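Local coordinates for uncharacterized protein (Porphyromonas gingivalis, PDB 1ZBS) that is of unknown function but probably acts as an N-acetylglucosamine kinase, a sugar kinase of the ASKHA superfamily that would transfer phosphate from ATP, at residues P76-N79 and E80-S84; M163-G166 and L167-F171; D181-S185 and V186-P190. One frame throughout, in Å; residues are numbered along the deposited sequence.

Interaction 1 (P76-N79 and E80-S84); sequences PMLN and EALDS
L78 lays its branched end against L82 one helical turn further on, CG of L78 lying 3.9 Å from CD1 of L82. The two leucines reach this overlap by different torsions: L78 has CG anti to its own nitrogen (chi1 -177°), whereas L82 has CG anti to its carbonyl carbon, and the two side chains cross at a slant. Both belong to helix 75-85, the connection of a beta-alpha-beta unit between strands 62-67 and 91-95, and both press on F65 of the first strand; V94 and I92 of the other receive L78 and L82 respectively. Leucine suits this inner face, being bulky and wholly apolar, while the small A81 faces helix 38-53, touching D42 and L45, which suits a close approach. Beneath the side chains M77 O, L78 O and N79 O accept from the amides four residues on, with L82 N at 2.8 Å from L78 O and D83 N at 2.9 Å from N79 O. On the outer side E80 runs back along the helix, its CG 3.1 Å from P76 O, and its OE1 forms a salt bridge with R38. At the far end S84 OG turns back to donate to E80 O, 3.2 Å away. The chemistry is thus divided by face: aliphatic contact fastens the helix to the sheet, and the carboxylate of E80, probably kept ionised by R38, ties it to the neighbouring helix.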
loop_
_atom_site.group_PDB
_atom_site.type_symbol
_atom_site.label_atom_id
_atom_site.label_comp_id
_atom_site.label_asym_id
_atom_site.label_seq_id
_atom_site.Cartn_x
_atom_site.Cartn_y
_atom_site.Cartn_z
ATOM N N PRO A 76 -6.259 -15.568 -24.573
ATOM C CA PRO A 76 -6.167 -15.814 -26.018
ATOM C C PRO A 76 -5.154 -14.937 -26.743
ATOM O O PRO A 76 -4.933 -15.094 -27.940
ATOM C CB PRO A 76 -7.593 -15.563 -26.502
ATOM C CG PRO A 76 -8.098 -14.535 -25.544
ATOM C CD PRO A 76 -7.607 -15.081 -24.224
HETATM N N MSE A 77 -4.540 -14.016 -26.017
HETATM C CA MSE A 77 -3.560 -13.131 -26.613
HETATM C C MSE A 77 -2.189 -13.804 -26.530
HETATM O O MSE A 77 -1.431 -13.832 -27.501
HETATM C CB MSE A 77 -3.581 -11.783 -25.879
HETATM C CG MSE A 77 -2.701 -10.698 -26.479
HETATM SE SE MSE A 77 -0.825 -10.911 -26.030
HETATM C CE MSE A 77 -0.742 -9.723 -24.493
ATOM N N LEU A 78 -1.876 -14.360 -25.368
ATOM C CA LEU A 78 -0.602 -15.044 -25.190
ATOM C C LEU A 78 -0.630 -16.323 -26.012
ATOM O O LEU A 78 0.404 -16.807 -26.462
ATOM C CB LEU A 78 -0.384 -15.374 -23.714
ATOM C CG LEU A 78 0.938 -16.045 -23.340
ATOM C CD1 LEU A 78 2.117 -15.263 -23.894
ATOM C CD2 LEU A 78 1.010 -16.138 -21.824
ATOM N N ASN A 79 -1.830 -16.861 -26.203
ATOM C CA ASN A 79 -2.012 -18.079 -26.979
ATOM C C ASN A 79 -1.577 -17.803 -28.418
ATOM O O ASN A 79 -0.941 -18.642 -29.053
ATOM C CB ASN A 79 -3.482 -18.516 -26.933
ATOM C CG ASN A 79 -3.728 -19.833 -27.656
ATOM O OD1 ASN A 79 -3.458 -19.963 -28.850
ATOM N ND2 ASN A 79 -4.251 -20.815 -26.930
ATOM N N GLU A 80 -1.908 -16.617 -28.922
ATOM C CA GLU A 80 -1.536 -16.237 -30.280
ATOM C C GLU A 80 -0.035 -16.018 -30.394
ATOM O O GLU A 80 0.585 -16.426 -31.378
ATOM C CB GLU A 80 -2.264 -14.960 -30.699
ATOM C CG GLU A 80 -3.768 -15.114 -30.795
ATOM C CD GLU A 80 -4.444 -13.853 -31.294
ATOM O OE1 GLU A 80 -4.077 -13.383 -32.393
ATOM O OE2 GLU A 80 -5.339 -13.332 -30.588
ATOM N N ALA A 81 0.540 -15.371 -29.385
ATOM C CA ALA A 81 1.974 -15.093 -29.344
ATOM C C ALA A 81 2.761 -16.397 -29.295
ATOM O O ALA A 81 3.744 -16.565 -30.016
ATOM C CB ALA A 81 2.302 -14.239 -28.119
ATOM N N LEU A 82 2.328 -17.308 -28.430
ATOM C CA LEU A 82 2.975 -18.610 -28.287
ATOM C C LEU A 82 2.816 -19.392 -29.580
ATOM O O LEU A 82 3.766 -19.996 -30.075
ATOM C CB LEU A 82 2.341 -19.402 -27.142
ATOM C CG LEU A 82 2.682 -18.987 -25.707
ATOM C CD1 LEU A 82 1.686 -19.621 -24.751
ATOM C CD2 LEU A 82 4.108 -19.404 -25.367
ATOM N N ASP A 83 1.606 -19.374 -30.126
ATOM C CA ASP A 83 1.337 -20.088 -31.357
ATOM C C ASP A 83 2.237 -19.605 -32.502
ATOM O O ASP A 83 2.504 -20.351 -33.441
ATOM C CB ASP A 83 -0.143 -19.953 -31.728
ATOM C CG ASP A 83 -0.543 -20.873 -32.866
ATOM O OD1 ASP A 83 -0.306 -20.501 -34.035
ATOM O OD2 ASP A 83 -1.082 -21.972 -32.586
ATOM N N SER A 84 2.709 -18.363 -32.422
ATOM C CA SER A 84 3.593 -17.827 -33.450
ATOM C C SER A 84 5.023 -18.265 -33.142
ATOM O O SER A 84 5.890 -18.278 -34.018
ATOM C CB SER A 84 3.503 -16.298 -33.505
ATOM O OG SER A 84 2.240 -15.883 -34.010
#

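Interaction 2 (M163-G166 and L167-F171); sequences MPEG and LCEAF
In the backbone a type II beta turn, P164 to L167, leads straight into helix 167-174, with G166 as N-cap; L167 N donates to P164 O at 3.3 Å and A170 N to G166 O at 2.7 Å. The phi of G166, 96°, is a conformation that glycine adopts readily, since a CB there would be jammed against the carbonyl oxygen of E165. With no side chain at the cap, backbone and water do the capping: one water donates to P164 O and accepts from C168 N, one of the amides in the first turn.

L167 is the apolar anchor. Its CG stands anti to the backbone nitrogen (chi1 -169°), beside the carbonyl carbon, and this carries CD2 to 3.6 Å from M163 CB, with CG and SE of the selenomethionine only slightly further off. P164 lies alongside the leucine, pointing the same way, and its rigid ring suits an extended residue entering the turn. M163 also packs on A211 and V212, and L167 on L158, so the cluster seats the start of helix 167-174 against helices 147-159 and 210-229.

On the outer surface E165 and E169 bend at chi2 and bring their carboxylates together nearly at right angles, their planes 81° apart. The OE2 atoms of E165 and E169 are 3.4 Å apart, a like-charge approach at the solvent-exposed surface, where crystal contacts may influence the glutamates. The other oxygen, E169 OE1, accepts a hydrogen bond of 2.7 Å from a second water, which in turn accepts from G166 N.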
loop_
_atom_site.group_PDB
_atom_site.type_symbol
_atom_site.label_atom_id
_atom_site.label_comp_id
_atom_site.label_asym_id
_atom_site.label_seq_id
_atom_site.Cartn_x
_atom_site.Cartn_y
_atom_site.Cartn_z
HETATM N N MSE A 163 10.968 -2.785 16.412
HETATM C CA MSE A 163 11.841 -3.954 16.442
HETATM C C MSE A 163 12.987 -3.735 17.446
HETATM O O MSE A 163 13.232 -2.612 17.882
HETATM C CB MSE A 163 12.412 -4.213 15.039
HETATM C CG MSE A 163 11.380 -4.600 13.973
HETATM SE SE MSE A 163 10.688 -6.415 14.162
HETATM C CE MSE A 163 8.785 -6.069 14.016
ATOM N N PRO A 164 13.699 -4.809 17.838
ATOM C CA PRO A 164 14.802 -4.639 18.792
ATOM C C PRO A 164 15.805 -3.590 18.310
ATOM O O PRO A 164 15.915 -3.339 17.110
ATOM C CB PRO A 164 15.405 -6.038 18.863
ATOM C CG PRO A 164 14.201 -6.910 18.699
ATOM C CD PRO A 164 13.492 -6.235 17.536
ATOM N N GLU A 165 16.526 -2.978 19.248
ATOM C CA GLU A 165 17.515 -1.949 18.927
ATOM C C GLU A 165 18.598 -2.528 18.034
ATOM O O GLU A 165 19.116 -3.617 18.291
ATOM C CB GLU A 165 18.150 -1.400 20.217
ATOM C CG GLU A 165 18.929 -0.067 20.085
ATOM C CD GLU A 165 20.276 -0.188 19.358
ATOM O OE1 GLU A 165 21.101 -1.051 19.735
ATOM O OE2 GLU A 165 20.513 0.604 18.419
ATOM N N GLY A 166 18.932 -1.792 16.979
ATOM C CA GLY A 166 19.961 -2.239 16.058
ATOM C C GLY A 166 19.465 -2.963 14.815
ATOM O O GLY A 166 20.125 -2.914 13.778
ATOM N N LEU A 167 18.316 -3.630 14.902
ATOM C CA LEU A 167 17.784 -4.365 13.755
ATOM C C LEU A 167 17.579 -3.450 12.562
ATOM O O LEU A 167 17.874 -3.819 11.422
ATOM C CB LEU A 167 16.453 -5.042 14.102
ATOM C CG LEU A 167 15.905 -6.060 13.089
ATOM C CD1 LEU A 167 16.967 -7.105 12.780
ATOM C CD2 LEU A 167 14.654 -6.730 13.647
ATOM N N CYS A 168 17.073 -2.253 12.822
ATOM C CA CYS A 168 16.832 -1.312 11.743
ATOM C C CYS A 168 18.145 -0.997 11.055
ATOM O O CYS A 168 18.266 -1.139 9.840
ATOM C CB CYS A 168 16.203 -0.026 12.285
ATOM S SG CYS A 168 15.685 1.123 10.997
ATOM N N GLU A 169 19.134 -0.580 11.841
ATOM C CA GLU A 169 20.438 -0.247 11.291
ATOM C C GLU A 169 21.085 -1.457 10.621
ATOM O O GLU A 169 21.799 -1.313 9.632
ATOM C CB GLU A 169 21.362 0.310 12.384
ATOM C CG GLU A 169 20.887 1.624 12.998
ATOM C CD GLU A 169 20.003 1.417 14.217
ATOM O OE1 GLU A 169 18.982 0.709 14.108
ATOM O OE2 GLU A 169 20.334 1.966 15.287
ATOM N N ALA A 170 20.822 -2.647 11.152
ATOM C CA ALA A 170 21.371 -3.874 10.584
ATOM C C ALA A 170 20.741 -4.146 9.211
ATOM O O ALA A 170 21.414 -4.624 8.294
ATOM C CB ALA A 170 21.110 -5.047 11.523
ATOM N N PHE A 171 19.448 -3.833 9.091
ATOM C CA PHE A 171 18.671 -4.013 7.864
ATOM C C PHE A 171 19.090 -3.002 6.805
ATOM O O PHE A 171 19.434 -3.365 5.679
ATOM C CB PHE A 171 17.165 -3.829 8.159
ATOM C CG PHE A 171 16.277 -3.886 6.932
ATOM C CD1 PHE A 171 15.845 -5.108 6.420
ATOM C CD2 PHE A 171 15.863 -2.719 6.300
ATOM C CE1 PHE A 171 15.008 -5.170 5.293
ATOM C CE2 PHE A 171 15.024 -2.762 5.169
ATOM C CZ PHE A 171 14.595 -3.993 4.666
HETATM O O HOH W 1 15.673 -1.534 15.218
HETATM O O HOH W 2 17.343 0.432 16.205
#

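Interaction 3 (D181-S185 and V186-P190); sequences DIIES and VYRKP
I183 crosses the ring of Y187 at a slant, its branches lying beside CD2 and CE2 and off the ring plane, on the side away from V186: I183 CD1 lies 3.6 Å from Y187 CE2, and I183 CG2 is equally close to Y187 CD2. Two torsions near -60° (chi1 -66°, chi2 -57°) fold the CG1-CD1 arm of the isoleucine toward the ring, while CG2 stands anti to its nitrogen. V186 CG1 covers the other face of the ring, 3.6 Å above its plane and displaced toward the rim. Branched aliphatic residues suit both places, since they offer methyl groups in two directions. The tyrosine hydroxyl is hydrogen-bonded to the backbone O of L137 and the backbone N of I140 and L141, all of the second subunit, whose L141 also packs on I182, I183 and V186.

The polar side of helix 179-188 is organised differently. S185 has OG beside its own nitrogen and anti to its carbonyl carbon, which directs the hydroxyl back to D181 O at 3.2 Å; that oxygen also accepts from S185 N, so a small side chain folds its polarity onto the helix. E184 OE2 forms a salt bridge with K189 NZ at 3.3 Å, a weak bond. R188 curls back, with E184 N over one face of its guanidinium. R188 N donates to E184 O, and beyond it a water bridges S185 O to P190 O.

Taken together, a weak ion pair and a bridging water hold the polar side, the ion pair probably adding little, while the apolar side and the tyrosine hydroxyl contribute to the subunit interface and to packing on helices 147-159 and 192-197.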
loop_
_atom_site.group_PDB
_atom_site.type_symbol
_atom_site.label_atom_id
_atom_site.label_comp_id
_atom_site.label_asym_id
_atom_site.label_seq_id
_atom_site.Cartn_x
_atom_site.Cartn_y
_atom_site.Cartn_z
ATOM N N ASP A 181 15.276 6.415 0.559
ATOM C CA ASP A 181 15.355 5.522 -0.614
ATOM C C ASP A 181 14.151 4.566 -0.618
ATOM O O ASP A 181 13.579 4.275 -1.674
ATOM C CB ASP A 181 16.650 4.687 -0.628
ATOM C CG ASP A 181 17.906 5.539 -0.732
ATOM O OD1 ASP A 181 17.896 6.539 -1.479
ATOM O OD2 ASP A 181 18.915 5.193 -0.074
ATOM N N ILE A 182 13.774 4.079 0.560
ATOM C CA ILE A 182 12.637 3.174 0.665
ATOM C C ILE A 182 11.362 3.882 0.177
ATOM O O ILE A 182 10.596 3.320 -0.614
ATOM C CB ILE A 182 12.501 2.651 2.119
ATOM C CG1 ILE A 182 13.733 1.798 2.448
ATOM C CG2 ILE A 182 11.229 1.827 2.286
ATOM C CD1 ILE A 182 13.804 1.285 3.858
ATOM N N ILE A 183 11.155 5.124 0.605
ATOM C CA ILE A 183 9.982 5.886 0.177
ATOM C C ILE A 183 9.988 6.051 -1.341
ATOM O O ILE A 183 8.967 5.857 -2.007
ATOM C CB ILE A 183 9.948 7.290 0.824
ATOM C CG1 ILE A 183 9.750 7.156 2.329
ATOM C CG2 ILE A 183 8.809 8.121 0.237
ATOM C CD1 ILE A 183 8.507 6.395 2.703
ATOM N N GLU A 184 11.147 6.414 -1.881
ATOM C CA GLU A 184 11.305 6.593 -3.321
ATOM C C GLU A 184 10.940 5.302 -4.084
ATOM O O GLU A 184 10.127 5.336 -5.011
ATOM C CB GLU A 184 12.752 7.040 -3.632
ATOM C CG GLU A 184 13.167 6.964 -5.115
ATOM C CD GLU A 184 14.626 7.350 -5.361
ATOM O OE1 GLU A 184 15.510 6.964 -4.545
ATOM O OE2 GLU A 184 14.913 8.021 -6.391
ATOM N N SER A 185 11.495 4.164 -3.672
ATOM C CA SER A 185 11.211 2.891 -4.355
ATOM C C SER A 185 9.765 2.426 -4.206
ATOM O O SER A 185 9.175 1.887 -5.141
ATOM C CB SER A 185 12.136 1.784 -3.837
ATOM O OG SER A 185 13.494 2.119 -4.053
ATOM N N VAL A 186 9.201 2.630 -3.025
ATOM C CA VAL A 186 7.834 2.229 -2.762
ATOM C C VAL A 186 6.792 3.097 -3.460
ATOM O O VAL A 186 5.831 2.582 -4.033
ATOM C CB VAL A 186 7.559 2.226 -1.242
ATOM C CG1 VAL A 186 6.075 2.061 -0.969
ATOM C CG2 VAL A 186 8.330 1.089 -0.582
ATOM N N TYR A 187 6.993 4.409 -3.449
ATOM C CA TYR A 187 6.013 5.318 -4.042
ATOM C C TYR A 187 6.308 5.913 -5.419
ATOM O O TYR A 187 5.385 6.359 -6.089
ATOM C CB TYR A 187 5.746 6.457 -3.050
ATOM C CG TYR A 187 5.300 5.980 -1.684
ATOM C CD1 TYR A 187 3.948 5.762 -1.405
ATOM C CD2 TYR A 187 6.231 5.751 -0.665
ATOM C CE1 TYR A 187 3.536 5.333 -0.144
ATOM C CE2 TYR A 187 5.829 5.324 0.599
ATOM C CZ TYR A 187 4.477 5.118 0.849
ATOM O OH TYR A 187 4.060 4.692 2.092
ATOM N N ARG A 188 7.568 5.913 -5.851
ATOM C CA ARG A 188 7.906 6.513 -7.143
ATOM C C ARG A 188 8.731 5.636 -8.084
ATOM O O ARG A 188 9.349 6.125 -9.032
ATOM C CB ARG A 188 8.646 7.839 -6.920
ATOM C CG ARG A 188 7.755 9.072 -6.932
ATOM C CD ARG A 188 7.673 9.758 -5.567
ATOM N NE ARG A 188 8.987 9.924 -4.933
ATOM C CZ ARG A 188 9.154 10.288 -3.661
ATOM N NH1 ARG A 188 10.380 10.400 -3.155
ATOM N NH2 ARG A 188 8.094 10.541 -2.896
ATOM N N LYS A 189 8.732 4.340 -7.821
ATOM C CA LYS A 189 9.483 3.397 -8.627
ATOM C C LYS A 189 8.533 2.305 -9.086
ATOM O O LYS A 189 7.573 1.985 -8.400
ATOM C CB LYS A 189 10.588 2.774 -7.782
ATOM C CG LYS A 189 11.978 2.937 -8.332
ATOM C CD LYS A 189 12.408 4.384 -8.336
ATOM C CE LYS A 189 13.825 4.505 -8.877
ATOM N NZ LYS A 189 14.316 5.907 -8.867
ATOM N N PRO A 190 8.791 1.720 -10.260
ATOM C CA PRO A 190 7.950 0.650 -10.806
ATOM C C PRO A 190 8.097 -0.653 -10.018
ATOM O O PRO A 190 9.140 -0.913 -9.422
ATOM C CB PRO A 190 8.450 0.525 -12.242
ATOM C CG PRO A 190 9.896 0.874 -12.109
ATOM C CD PRO A 190 9.861 2.080 -11.206
HETATM O O HOH W 3 10.079 -0.161 -6.751
#

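Overall arrangement
Along the chain the three contacts come in series, none nesting within or crossing another, and each joins two adjoining segments of one continuous stretch, so none closes a long loop. Interaction 1 lies within helix 75-85, on the five-stranded sheet that contains strands 62-67 and 91-95. After strands 111-116, 120-125 and 130-133 of the second sheet and helix 147-159, interaction 2 starts helix 167-174, and interaction 3 lies in the last turns of the next helix, 179-188; both lean on helix 147-159. Their centres are about 21 Å apart, with nearest atoms about 4 Å apart. Interactions 1 and 2 lie on opposite sides of the chain's centre, about 48 Å between centres. Of the three, only interaction 3 reaches the second subunit.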